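Side-chain contacts in MAR1 Ribonuclease (Caenorhabditis elegans, PDB 2B34), which belongs to the isochorismatase family and is probably a hydrolase, perhaps acting as a ribonuclease: residues V19-E24 with H112-Q117; P80-T85 with P92-T97; T164-V169 with P175-V180. One frame throughout, in Å; residues are numbered along the deposited sequence.

Contact 1. Residues V19-E24 with H112-Q117; sequences VCDLQE and HVCVLQ
Cys20 and Cys114 are joined by a disulfide, SG to SG 2.0 Å, that ties the end of strand 15-20 to the first turn of helix 114-124. The two side chains point at each other and the bridge is stretched out: the CB-SG-SG-CB torsion is -166°, near trans, far from the roughly perpendicular turn of either hand that disulfides prefer, and it sets the CB of Cys20 4.6 Å from the CB of Cys114. Cys114 reaches over in an ordinary staggered form, SG anti to its own N (chi1 173°), whereas the SG of Cys20 sits close to an eclipsed position (chi1 114°). The link is therefore either strained or imperfectly modelled. Asp21 leaves the strand with a left-handed backbone conformation and also turns its CB toward the helix. Its OD2 comes alongside the bridge, 3.5 Å from the SG of Cys114, without a hydrogen bond between them; this oxygen is held by a salt bridge from Lys84, and OD1 by the hydroxyl of Thr57. Val115, its CG2 3.9 Å from the SG of Cys20, and Met89, touching both cysteines, give the bridge apolar neighbours, while the carboxylate of Asp21 lies on the Cys114 sulfur. A cysteine at the start of the helix after a central strand, with an aspartate just after strand 15-20 and a lysine at the end of strand 81-84, is consistent with the Asp-Lys-Cys catalytic site of isochorismatase-family cysteine hydrolases. If Cys114 is the nucleophile here, as in those relatives, the disulfide probably captures an oxidised state in which its sulfur cannot attack a substrate until it is reduced.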
loop_
_atom_site.group_PDB
_atom_site.type_symbol
_atom_site.label_atom_id
_atom_site.label_comp_id
_atom_site.label_asym_id
_atom_site.label_seq_id
_atom_site.Cartn_x
_atom_site.Cartn_y
_atom_site.Cartn_z
ATOM N N VAL A 19 -23.081 -8.878 8.826
ATOM C CA VAL A 19 -22.940 -7.924 9.929
ATOM C C VAL A 19 -22.333 -8.667 11.114
ATOM O O VAL A 19 -23.014 -9.476 11.757
ATOM C CB VAL A 19 -24.317 -7.328 10.349
ATOM C CG1 VAL A 19 -24.158 -6.311 11.479
ATOM C CG2 VAL A 19 -25.046 -6.711 9.151
ATOM N N CYS A 20 -21.063 -8.413 11.417
ATOM C CA CYS A 20 -20.442 -9.189 12.493
ATOM C C CYS A 20 -20.223 -8.466 13.812
ATOM O O CYS A 20 -19.514 -7.449 13.895
ATOM C CB CYS A 20 -19.230 -10.033 12.024
ATOM S SG CYS A 20 -17.572 -9.666 12.601
ATOM N N ASP A 21 -20.916 -8.985 14.820
ATOM C CA ASP A 21 -20.617 -8.729 16.219
ATOM C C ASP A 21 -20.714 -7.257 16.639
ATOM O O ASP A 21 -20.021 -6.820 17.557
ATOM C CB ASP A 21 -19.253 -9.352 16.579
ATOM C CG ASP A 21 -19.208 -10.860 16.312
ATOM O OD1 ASP A 21 -20.257 -11.448 15.966
ATOM O OD2 ASP A 21 -18.122 -11.467 16.436
ATOM N N LEU A 22 -21.594 -6.506 15.979
ATOM C CA LEU A 22 -21.839 -5.116 16.349
ATOM C C LEU A 22 -22.801 -5.033 17.535
ATOM O O LEU A 22 -23.976 -4.682 17.390
ATOM C CB LEU A 22 -22.332 -4.306 15.145
ATOM C CG LEU A 22 -21.227 -3.870 14.174
ATOM C CD1 LEU A 22 -21.815 -3.327 12.881
ATOM C CD2 LEU A 22 -20.297 -2.847 14.807
ATOM N N GLN A 23 -22.272 -5.358 18.710
ATOM C CA GLN A 23 -23.081 -5.532 19.908
ATOM C C GLN A 23 -22.868 -4.444 20.949
ATOM O O GLN A 23 -21.872 -3.721 20.928
ATOM C CB GLN A 23 -22.817 -6.897 20.539
ATOM C CG GLN A 23 -23.166 -8.068 19.644
ATOM C CD GLN A 23 -22.316 -9.273 19.944
ATOM O OE1 GLN A 23 -22.498 -9.948 20.956
ATOM N NE2 GLN A 23 -21.374 -9.550 19.065
ATOM N N GLU A 24 -23.824 -4.379 21.870
ATOM C CA GLU A 24 -23.945 -3.321 22.864
ATOM C C GLU A 24 -22.707 -3.071 23.727
ATOM O O GLU A 24 -22.275 -1.929 23.859
ATOM C CB GLU A 24 -25.185 -3.580 23.725
ATOM C CG GLU A 24 -26.498 -3.364 22.959
ATOM C CD GLU A 24 -27.707 -4.027 23.608
ATOM O OE1 GLU A 24 -27.547 -5.052 24.311
ATOM O OE2 GLU A 24 -28.829 -3.525 23.392
ATOM N N HIS A 112 -9.505 -6.748 13.143
ATOM C CA HIS A 112 -8.330 -7.618 13.144
ATOM C C HIS A 112 -8.609 -8.980 13.780
ATOM O O HIS A 112 -7.692 -9.788 13.950
ATOM C CB HIS A 112 -7.190 -6.924 13.886
ATOM C CG HIS A 112 -7.460 -6.724 15.344
ATOM N ND1 HIS A 112 -8.501 -5.947 15.809
ATOM C CD2 HIS A 112 -6.833 -7.212 16.441
ATOM C CE1 HIS A 112 -8.498 -5.962 17.130
ATOM N NE2 HIS A 112 -7.497 -6.722 17.537
ATOM N N VAL A 113 -9.867 -9.228 14.146
ATOM C CA VAL A 113 -10.265 -10.511 14.741
ATOM C C VAL A 113 -11.440 -11.149 13.971
ATOM O O VAL A 113 -11.185 -11.873 13.014
ATOM C CB VAL A 113 -10.507 -10.411 16.279
ATOM C CG1 VAL A 113 -10.635 -11.788 16.898
ATOM C CG2 VAL A 113 -9.377 -9.647 16.959
ATOM N N CYS A 114 -12.697 -10.879 14.356
ATOM C CA CYS A 114 -13.876 -11.429 13.641
ATOM C C CYS A 114 -13.835 -11.129 12.156
ATOM O O CYS A 114 -13.999 -12.031 11.342
ATOM C CB CYS A 114 -15.226 -10.918 14.198
ATOM S SG CYS A 114 -16.739 -11.407 13.209
ATOM N N VAL A 115 -13.630 -9.859 11.817
ATOM C CA VAL A 115 -13.720 -9.402 10.433
ATOM C C VAL A 115 -12.599 -10.016 9.605
ATOM O O VAL A 115 -12.839 -10.483 8.498
ATOM C CB VAL A 115 -13.719 -7.849 10.325
ATOM C CG1 VAL A 115 -13.848 -7.403 8.875
ATOM C CG2 VAL A 115 -14.852 -7.249 11.160
ATOM N N LEU A 116 -11.385 -10.022 10.159
ATOM C CA LEU A 116 -10.230 -10.623 9.495
ATOM C C LEU A 116 -10.380 -12.138 9.343
ATOM O O LEU A 116 -10.180 -12.672 8.253
ATOM C CB LEU A 116 -8.924 -10.283 10.228
ATOM C CG LEU A 116 -7.616 -10.815 9.621
ATOM C CD1 LEU A 116 -7.438 -10.339 8.176
ATOM C CD2 LEU A 116 -6.410 -10.423 10.475
ATOM N N GLN A 117 -10.725 -12.821 10.433
ATOM C CA GLN A 117 -10.914 -14.277 10.404
ATOM C C GLN A 117 -12.061 -14.685 9.483
ATOM O O GLN A 117 -11.948 -15.667 8.745
ATOM C CB GLN A 117 -11.127 -14.850 11.810
ATOM C CG GLN A 117 -9.926 -14.724 12.761
ATOM C CD GLN A 117 -8.633 -15.293 12.193
ATOM O OE1 GLN A 117 -8.630 -16.327 11.522
ATOM N NE2 GLN A 117 -7.527 -14.617 12.466
#

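Contact 2. Residues P80-T85 with P92-T97; sequences PIFDKT and PPTEDT
Phe82 and Pro93 mark the closest passage of the two backbones, CA to CA 7.7 Å, too far apart for main-chain bonding; none crosses the contact. Residues 81-84 are extended, while 92-97 have helical backbone angles, and Glu95 N bonds back to Pro92 O at 3.1 Å. The main side-chain interaction is a CH-pi contact: the CB of Pro93 stands over one face of the Phe82 ring, 3.5 Å from its centroid and 10° off the normal. With CG anti to the carbonyl carbon (chi1 -56°), the Phe82 ring swings off the strand so that one face lies under Pro93 CB. Strand 81-84 is one of the two outermost strands, within this chain, of the parallel sheet in this alpha/beta fold, paired with strand 54-59, and the contact lays the entry to helix 95-98 against it. A leucine in place of Phe82 would probably forfeit the flat face under Pro93 and leave that proline less firmly seated against the strand. Thr94 adds its methyl, CG2, which meets the Phe82 ring obliquely at 4.0 Å from CD2, while its hydroxyl, OG1, is hydrogen-bonded to Ile91 O, just before the segment.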
loop_
_atom_site.group_PDB
_atom_site.type_symbol
_atom_site.label_atom_id
_atom_site.label_comp_id
_atom_site.label_asym_id
_atom_site.label_seq_id
_atom_site.Cartn_x
_atom_site.Cartn_y
_atom_site.Cartn_z
ATOM N N PRO A 80 -31.556 -13.886 9.616
ATOM C CA PRO A 80 -31.001 -14.751 10.653
ATOM C C PRO A 80 -29.997 -14.011 11.534
ATOM O O PRO A 80 -29.234 -13.173 11.045
ATOM C CB PRO A 80 -30.275 -15.846 9.855
ATOM C CG PRO A 80 -30.774 -15.730 8.463
ATOM C CD PRO A 80 -31.097 -14.290 8.276
ATOM N N ILE A 81 -30.023 -14.317 12.827
ATOM C CA ILE A 81 -29.032 -13.824 13.774
ATOM C C ILE A 81 -28.502 -15.019 14.550
ATOM O O ILE A 81 -29.240 -15.649 15.310
ATOM C CB ILE A 81 -29.620 -12.780 14.762
ATOM C CG1 ILE A 81 -30.101 -11.530 14.014
ATOM C CG2 ILE A 81 -28.585 -12.421 15.840
ATOM C CD1 ILE A 81 -31.017 -10.615 14.833
ATOM N N PHE A 82 -27.221 -15.322 14.353
ATOM C CA PHE A 82 -26.594 -16.484 14.980
ATOM C C PHE A 82 -25.607 -16.081 16.071
ATOM O O PHE A 82 -24.860 -15.112 15.918
ATOM C CB PHE A 82 -25.878 -17.345 13.935
ATOM C CG PHE A 82 -26.760 -17.803 12.801
ATOM C CD1 PHE A 82 -27.899 -18.570 13.046
ATOM C CD2 PHE A 82 -26.439 -17.483 11.484
ATOM C CE1 PHE A 82 -28.712 -18.998 11.993
ATOM C CE2 PHE A 82 -27.241 -17.904 10.427
ATOM C CZ PHE A 82 -28.381 -18.663 10.681
ATOM N N ASP A 83 -25.605 -16.829 17.169
ATOM C CA ASP A 83 -24.586 -16.646 18.199
ATOM C C ASP A 83 -23.390 -17.562 17.937
ATOM O O ASP A 83 -23.517 -18.593 17.273
ATOM C CB ASP A 83 -25.162 -16.863 19.605
ATOM C CG ASP A 83 -25.607 -18.296 19.850
ATOM O OD1 ASP A 83 -26.477 -18.797 19.108
ATOM O OD2 ASP A 83 -25.092 -18.915 20.804
ATOM N N LYS A 84 -22.229 -17.172 18.453
ATOM C CA LYS A 84 -20.993 -17.921 18.248
ATOM C C LYS A 84 -19.946 -17.573 19.299
ATOM O O LYS A 84 -20.026 -16.526 19.951
ATOM C CB LYS A 84 -20.424 -17.667 16.839
ATOM C CG LYS A 84 -20.102 -16.199 16.529
ATOM C CD LYS A 84 -19.326 -16.061 15.225
ATOM C CE LYS A 84 -18.914 -14.612 14.944
ATOM N NZ LYS A 84 -17.965 -14.065 15.955
ATOM N N THR A 85 -18.965 -18.460 19.447
ATOM C CA THR A 85 -17.783 -18.205 20.264
ATOM C C THR A 85 -16.533 -18.172 19.388
ATOM O O THR A 85 -15.541 -17.525 19.732
ATOM C CB THR A 85 -17.615 -19.260 21.370
ATOM O OG1 THR A 85 -17.804 -20.567 20.812
ATOM C CG2 THR A 85 -18.631 -19.034 22.489
ATOM N N PRO A 92 -21.453 -23.321 10.535
ATOM C CA PRO A 92 -22.404 -24.165 9.787
ATOM C C PRO A 92 -23.719 -23.497 9.316
ATOM O O PRO A 92 -24.068 -23.653 8.146
ATOM C CB PRO A 92 -22.657 -25.332 10.745
ATOM C CG PRO A 92 -21.348 -25.487 11.442
ATOM C CD PRO A 92 -20.807 -24.082 11.625
ATOM N N PRO A 93 -24.436 -22.763 10.201
ATOM C CA PRO A 93 -25.672 -22.077 9.783
ATOM C C PRO A 93 -25.547 -21.077 8.622
ATOM O O PRO A 93 -26.563 -20.704 8.031
ATOM C CB PRO A 93 -26.094 -21.329 11.050
ATOM C CG PRO A 93 -25.508 -22.106 12.157
ATOM C CD PRO A 93 -24.180 -22.545 11.638
ATOM N N THR A 94 -24.331 -20.633 8.308
ATOM C CA THR A 94 -24.132 -19.654 7.229
ATOM C C THR A 94 -23.774 -20.304 5.894
ATOM O O THR A 94 -23.684 -19.622 4.871
ATOM C CB THR A 94 -23.048 -18.594 7.584
ATOM O OG1 THR A 94 -21.776 -19.232 7.746
ATOM C CG2 THR A 94 -23.414 -17.840 8.857
ATOM N N GLU A 95 -23.571 -21.619 5.903
ATOM C CA GLU A 95 -23.100 -22.341 4.717
ATOM C C GLU A 95 -24.061 -22.268 3.522
ATOM O O GLU A 95 -23.634 -21.962 2.408
ATOM C CB GLU A 95 -22.726 -23.790 5.075
ATOM C CG GLU A 95 -21.485 -23.878 5.983
ATOM C CD GLU A 95 -21.149 -25.291 6.446
ATOM O OE1 GLU A 95 -21.890 -26.245 6.113
ATOM O OE2 GLU A 95 -20.130 -25.447 7.156
ATOM N N ASP A 96 -25.348 -22.517 3.763
ATOM C CA ASP A 96 -26.367 -22.472 2.706
ATOM C C ASP A 96 -26.495 -21.096 2.041
ATOM O O ASP A 96 -26.706 -21.008 0.830
ATOM C CB ASP A 96 -27.730 -22.934 3.237
ATOM C CG ASP A 96 -27.857 -24.453 3.304
ATOM O OD1 ASP A 96 -26.967 -25.169 2.795
ATOM O OD2 ASP A 96 -28.862 -24.932 3.867
ATOM N N THR A 97 -26.372 -20.034 2.839
ATOM C CA THR A 97 -26.341 -18.660 2.324
ATOM C C THR A 97 -25.141 -18.457 1.395
ATOM O O THR A 97 -25.278 -17.893 0.307
ATOM C CB THR A 97 -26.283 -17.620 3.480
ATOM O OG1 THR A 97 -27.420 -17.785 4.333
ATOM C CG2 THR A 97 -26.269 -16.186 2.943
#

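Contact 3. Residues T164-V169 with P175-V180; sequences TILGLV and PKFKEV
Phe177 and Val180, nearly one helical turn apart, are the residues of 175-180 that touch Ile165, Leu166 and Val169. The CA pairings Val169-Phe177 (6.5 Å) and Ile165-Val180 (7.1 Å) run in opposite senses, as in an antiparallel helical hairpin closed by a short turn. Lys176, at the N-cap position, sends its chain away from this interface; its NZ makes a weak salt bridge with Glu179 OE1, one turn ahead. Phe177 comes next, its CG anti to the backbone N (chi1 168°), and presents a ring edge rather than a face. Near the ring plane, Leu166 CD2 lies 3.8 Å from CE1 of Phe177, and Val169 CG2 meets its CD1 at 4.2 Å, the Val169 side chain standing roughly at right angles to that of Phe177. Phe87 of a third subunit also packs on Phe177 and Val169, so the hairpin contributes to the assembly. Val180 follows with two contacts: its CB is 3.6 Å from Ile165 CG2, the two side chains lying alongside, pointing opposite ways, and its CG2 meets Val169 CG1 tip to tip at 3.9 Å. Ile49 of helix 33-49 lies against Val180 too. Because every touching group across the hairpin is a hydrocarbon and no hydrogen bond or ion pair crosses it, cohesion here rests on close fit and exclusion of water.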
loop_
_atom_site.group_PDB
_atom_site.type_symbol
_atom_site.label_atom_id
_atom_site.label_comp_id
_atom_site.label_asym_id
_atom_site.label_seq_id
_atom_site.Cartn_x
_atom_site.Cartn_y
_atom_site.Cartn_z
ATOM N N THR A 164 -19.987 1.070 -2.381
ATOM C CA THR A 164 -20.726 -0.195 -2.403
ATOM C C THR A 164 -22.196 -0.020 -2.807
ATOM O O THR A 164 -22.680 -0.743 -3.682
ATOM C CB THR A 164 -20.603 -0.951 -1.056
ATOM O OG1 THR A 164 -19.219 -1.127 -0.738
ATOM C CG2 THR A 164 -21.263 -2.324 -1.120
ATOM N N ILE A 165 -22.888 0.939 -2.187
ATOM C CA ILE A 165 -24.322 1.165 -2.437
ATOM C C ILE A 165 -24.569 1.489 -3.911
ATOM O O ILE A 165 -25.441 0.894 -4.549
ATOM C CB ILE A 165 -24.909 2.332 -1.577
ATOM C CG1 ILE A 165 -24.559 2.206 -0.086
ATOM C CG2 ILE A 165 -26.420 2.458 -1.781
ATOM C CD1 ILE A 165 -24.967 0.925 0.578
ATOM N N LEU A 166 -23.785 2.429 -4.431
ATOM C CA LEU A 166 -23.896 2.881 -5.813
ATOM C C LEU A 166 -23.357 1.855 -6.801
ATOM O O LEU A 166 -23.815 1.795 -7.942
ATOM C CB LEU A 166 -23.191 4.228 -5.992
ATOM C CG LEU A 166 -23.901 5.436 -5.373
ATOM C CD1 LEU A 166 -23.026 6.663 -5.439
ATOM C CD2 LEU A 166 -25.244 5.698 -6.063
ATOM N N GLY A 167 -22.379 1.065 -6.362
ATOM C CA GLY A 167 -21.849 -0.039 -7.160
ATOM C C GLY A 167 -22.879 -1.135 -7.376
ATOM O O GLY A 167 -22.923 -1.752 -8.439
ATOM N N LEU A 168 -23.714 -1.370 -6.367
ATOM C CA LEU A 168 -24.779 -2.369 -6.456
ATOM C C LEU A 168 -25.848 -2.021 -7.498
ATOM O O LEU A 168 -26.379 -2.916 -8.157
ATOM C CB LEU A 168 -25.427 -2.611 -5.085
ATOM C CG LEU A 168 -24.626 -3.426 -4.059
ATOM C CD1 LEU A 168 -25.100 -3.131 -2.631
ATOM C CD2 LEU A 168 -24.684 -4.929 -4.360
ATOM N N VAL A 169 -26.155 -0.730 -7.653
ATOM C CA VAL A 169 -27.218 -0.306 -8.582
ATOM C C VAL A 169 -26.747 -0.049 -10.025
ATOM O O VAL A 169 -27.535 -0.147 -10.965
ATOM C CB VAL A 169 -28.064 0.890 -8.039
ATOM C CG1 VAL A 169 -28.900 0.455 -6.840
ATOM C CG2 VAL A 169 -27.185 2.097 -7.690
ATOM N N PRO A 175 -34.274 0.798 -10.884
ATOM C CA PRO A 175 -35.604 1.018 -10.299
ATOM C C PRO A 175 -35.579 1.422 -8.822
ATOM O O PRO A 175 -36.525 2.047 -8.343
ATOM C CB PRO A 175 -36.307 -0.336 -10.476
ATOM C CG PRO A 175 -35.231 -1.313 -10.790
ATOM C CD PRO A 175 -34.164 -0.540 -11.494
ATOM N N LYS A 176 -34.497 1.076 -8.125
ATOM C CA LYS A 176 -34.347 1.359 -6.701
ATOM C C LYS A 176 -33.286 2.423 -6.391
ATOM O O LYS A 176 -32.887 2.582 -5.237
ATOM C CB LYS A 176 -34.036 0.062 -5.939
ATOM C CG LYS A 176 -35.246 -0.624 -5.304
ATOM C CD LYS A 176 -36.133 -1.333 -6.319
ATOM C CE LYS A 176 -37.221 -2.148 -5.624
ATOM N NZ LYS A 176 -38.165 -1.313 -4.820
ATOM N N PHE A 177 -32.843 3.157 -7.413
ATOM C CA PHE A 177 -31.781 4.159 -7.246
ATOM C C PHE A 177 -32.169 5.315 -6.319
ATOM O O PHE A 177 -31.401 5.683 -5.430
ATOM C CB PHE A 177 -31.307 4.704 -8.598
ATOM C CG PHE A 177 -30.433 5.924 -8.485
ATOM C CD1 PHE A 177 -29.096 5.808 -8.116
ATOM C CD2 PHE A 177 -30.954 7.191 -8.737
ATOM C CE1 PHE A 177 -28.287 6.934 -8.002
ATOM C CE2 PHE A 177 -30.154 8.322 -8.628
ATOM C CZ PHE A 177 -28.816 8.194 -8.262
ATOM N N LYS A 178 -33.352 5.885 -6.539
ATOM C CA LYS A 178 -33.827 7.002 -5.720
ATOM C C LYS A 178 -33.993 6.623 -4.249
ATOM O O LYS A 178 -33.770 7.449 -3.362
ATOM C CB LYS A 178 -35.120 7.593 -6.290
ATOM C CG LYS A 178 -34.896 8.597 -7.415
ATOM C CD LYS A 178 -34.404 9.937 -6.870
ATOM C CE LYS A 178 -33.833 10.815 -7.967
ATOM N NZ LYS A 178 -33.105 11.988 -7.403
ATOM N N GLU A 179 -34.359 5.370 -3.995
ATOM C CA GLU A 179 -34.457 4.865 -2.626
ATOM C C GLU A 179 -33.097 4.757 -1.938
ATOM O O GLU A 179 -32.933 5.242 -0.820
ATOM C CB GLU A 179 -35.186 3.524 -2.583
ATOM C CG GLU A 179 -36.694 3.653 -2.674
ATOM C CD GLU A 179 -37.389 2.313 -2.673
ATOM O OE1 GLU A 179 -37.952 1.943 -3.727
ATOM O OE2 GLU A 179 -37.365 1.631 -1.627
ATOM N N VAL A 180 -32.127 4.132 -2.607
ATOM C CA VAL A 180 -30.779 4.003 -2.040
ATOM C C VAL A 180 -30.046 5.347 -1.978
ATOM O O VAL A 180 -29.170 5.535 -1.135
ATOM C CB VAL A 180 -29.909 2.906 -2.745
ATOM C CG1 VAL A 180 -30.568 1.532 -2.631
ATOM C CG2 VAL A 180 -29.618 3.253 -4.199
#

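Overall arrangement
Contacts 1 and 2 share the sheet, their centres about 13 Å apart, and meet through Lys84: its NZ makes a salt bridge of 2.6 Å with Asp21 OD2 and lies 4.0 Å from Cys114 SG. Strand 81-84 thus brings Lys84 to the probable active site of contact 1 while Phe82 packs on 92-97. Contact 3 stands apart within the chain, centres about 25 Å from contact 1 and about 27 Å from contact 2, with nearest atoms about 11 and 14 Å away. In the assembly, contact 3 meets segment 112-117 of another subunit: Leu166 packs on its Val113, just before Cys114 in sequence, and Thr85 hydrogen-bonds to Ser172 and Asp173 of a neighbouring subunit, between 164-169 and 175-180.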